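Local coordinates for nicotinate-nucleotide pyrophosphorylase (Francisella tularensis subsp. tularensis, PDB 3TQV), which probably converts quinolinate and 5-phospho-alpha-D-ribose 1-diphosphate into nicotinate ribonucleotide, carbon dioxide and diphosphate on the way to NAD(+), at residues Thr33-Ile36 with Thr37-Leu40. Numbering follows the deposited sequence.
Sequences TGDI and TAQL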
ATOM      1  N   THR B  33      -7.295  16.038  17.314  1.00 29.39           N
ATOM      2  CA  THR B  33      -8.011  17.152  17.923  1.00 25.69           C
ATOM      3  C   THR B  33      -8.177  18.364  17.021  1.00 32.71           C
ATOM      4  O   THR B  33      -9.020  19.221  17.286  1.00 44.16           O
ATOM      5  CB  THR B  33      -7.360  17.602  19.245  1.00 30.80           C
ATOM      6  OG1 THR B  33      -5.974  17.904  19.025  1.00 32.66           O
ATOM      7  CG2 THR B  33      -7.518  16.511  20.314  1.00 21.72           C
ATOM      8  N   GLY B  34      -7.377  18.456  15.965  1.00 35.28           N
ATOM      9  CA  GLY B  34      -7.565  19.520  15.003  1.00 33.11           C
ATOM     10  C   GLY B  34      -6.311  19.952  14.281  1.00 31.43           C
ATOM     11  O   GLY B  34      -5.215  19.981  14.858  1.00 34.95           O
ATOM     12  N   ASP B  35      -6.476  20.284  13.004  1.00 18.10           N
ATOM     13  CA  ASP B  35      -5.402  20.843  12.196  1.00 21.84           C
ATOM     14  C   ASP B  35      -4.981  22.186  12.783  1.00 26.82           C
ATOM     15  O   ASP B  35      -5.655  23.203  12.586  1.00 32.14           O
ATOM     16  CB  ASP B  35      -5.897  21.024  10.764  1.00 22.88           C
ATOM     17  CG  ASP B  35      -4.803  21.454   9.813  1.00 26.62           C
ATOM     18  OD1 ASP B  35      -3.732  21.919  10.280  1.00 23.42           O
ATOM     19  OD2 ASP B  35      -5.030  21.328   8.589  1.00 26.52           O
ATOM     20  N   ILE B  36      -3.877  22.201  13.516  1.00 22.86           N
ATOM     21  CA  ILE B  36      -3.495  23.425  14.218  1.00 29.18           C
ATOM     22  C   ILE B  36      -2.986  24.524  13.302  1.00 35.96           C
ATOM     23  O   ILE B  36      -3.158  25.700  13.603  1.00 37.09           O
ATOM     24  CB  ILE B  36      -2.459  23.188  15.349  1.00 28.80           C
ATOM     25  CG1 ILE B  36      -1.134  22.662  14.792  1.00 29.07           C
ATOM     26  CG2 ILE B  36      -3.027  22.268  16.424  1.00 29.70           C
ATOM     27  CD1 ILE B  36      -0.046  22.513  15.856  1.00 24.76           C
ATOM     28  N   THR B  37      -2.358  24.143  12.194  1.00 46.92           N
ATOM     29  CA  THR B  37      -1.761  25.113  11.279  1.00 43.02           C
ATOM     30  C   THR B  37      -2.822  25.744  10.382  1.00 44.99           C
ATOM     31  O   THR B  37      -2.680  26.886   9.941  1.00 35.37           O
ATOM     32  CB  THR B  37      -0.642  24.482  10.419  1.00 40.91           C
ATOM     33  OG1 THR B  37       0.374  23.946  11.270  1.00 42.82           O
ATOM     34  CG2 THR B  37      -0.010  25.516   9.522  1.00 42.56           C
ATOM     35  N   ALA B  38      -3.891  25.002  10.118  1.00 48.40           N
ATOM     36  CA  ALA B  38      -5.016  25.540   9.360  1.00 52.17           C
ATOM     37  C   ALA B  38      -5.625  26.754  10.069  1.00 46.50           C
ATOM     38  O   ALA B  38      -6.228  27.624   9.439  1.00 40.31           O
ATOM     39  CB  ALA B  38      -6.070  24.464   9.137  1.00 49.77           C
ATOM     40  N   GLN B  39      -5.444  26.807  11.380  1.00 51.14           N
ATOM     41  CA  GLN B  39      -6.016  27.867  12.191  1.00 52.12           C
ATOM     42  C   GLN B  39      -5.357  29.203  11.915  1.00 49.43           C
ATOM     43  O   GLN B  39      -5.849  30.253  12.341  1.00 48.60           O
ATOM     44  CB  GLN B  39      -5.903  27.511  13.667  1.00 58.13           C
ATOM     45  CG  GLN B  39      -6.903  26.452  14.081  1.00 70.27           C
ATOM     46  CD  GLN B  39      -8.325  26.893  13.803  1.00 70.91           C
ATOM     47  OE1 GLN B  39      -8.682  28.050  14.043  1.00 61.28           O
ATOM     48  NE2 GLN B  39      -9.139  25.983  13.273  1.00 76.47           N
ATOM     49  N   LEU B  40      -4.241  29.153  11.194  1.00 32.58           N
ATOM     50  CA  LEU B  40      -3.501  30.354  10.847  1.00 27.99           C
ATOM     51  C   LEU B  40      -3.973  30.943   9.521  1.00 27.85           C
ATOM     52  O   LEU B  40      -3.509  32.011   9.117  1.00 39.85           O
ATOM     53  CB  LEU B  40      -1.997  30.069  10.807  1.00 30.37           C
ATOM     54  CG  LEU B  40      -1.311  29.581  12.096  1.00 31.29           C
ATOM     55  CD1 LEU B  40       0.066  29.037  11.796  1.00 25.55           C
ATOM     56  CD2 LEU B  40      -1.218  30.678  13.152  1.00 32.81           C
TER
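Asp35 reaches forward to the start of 37-40, where the backbone N of Thr37 gives a weak, bent hydrogen bond to OD1 of Asp35 (3.2 Å, N-H...O 125°). The hydroxyl of Thr37 faces the second subunit, where OG1 is hydrogen-bonded to the backbone N of Leu173. At Ala38 the aspartate holds more firmly: Ala38 N gives a straighter bond to the same OD1 of Asp35 (3.1 Å, 155°), arriving from well above the carboxylate plane. The methyl of Ala38 lies close to that carboxylate, with CB 3.3 Å from CG of Asp35. With Asp35 CG opposite its own backbone N (chi1 -173°), OD1 comes to the two amides, while OD2 bonds to Thr105 OG1 on helix 100-130, tying the buried carboxylate to that helix. Gln39 continues the turn through a weak backbone bond from its N to O of Ile36 (3.4 Å), and its CB rests 3.3 Å from that same Ile36 O. Gln39 CG lies 3.8 Å from Asp35 O. Leu40 closes the next turn, its N bonded to Thr37 O (3.0 Å), and its side chain packs on Lys191 of the second subunit; Ile36 packs there on Ala171. The weak bond from Thr37 N to Asp35 OD1 makes an Asx turn, and OD1 also takes Ala38 N in the manner of an N-cap, leading into the 3-10 turn that ends at Leu40, in the loop joining helix 16-31 to strand 45-52, where it meets the second subunit.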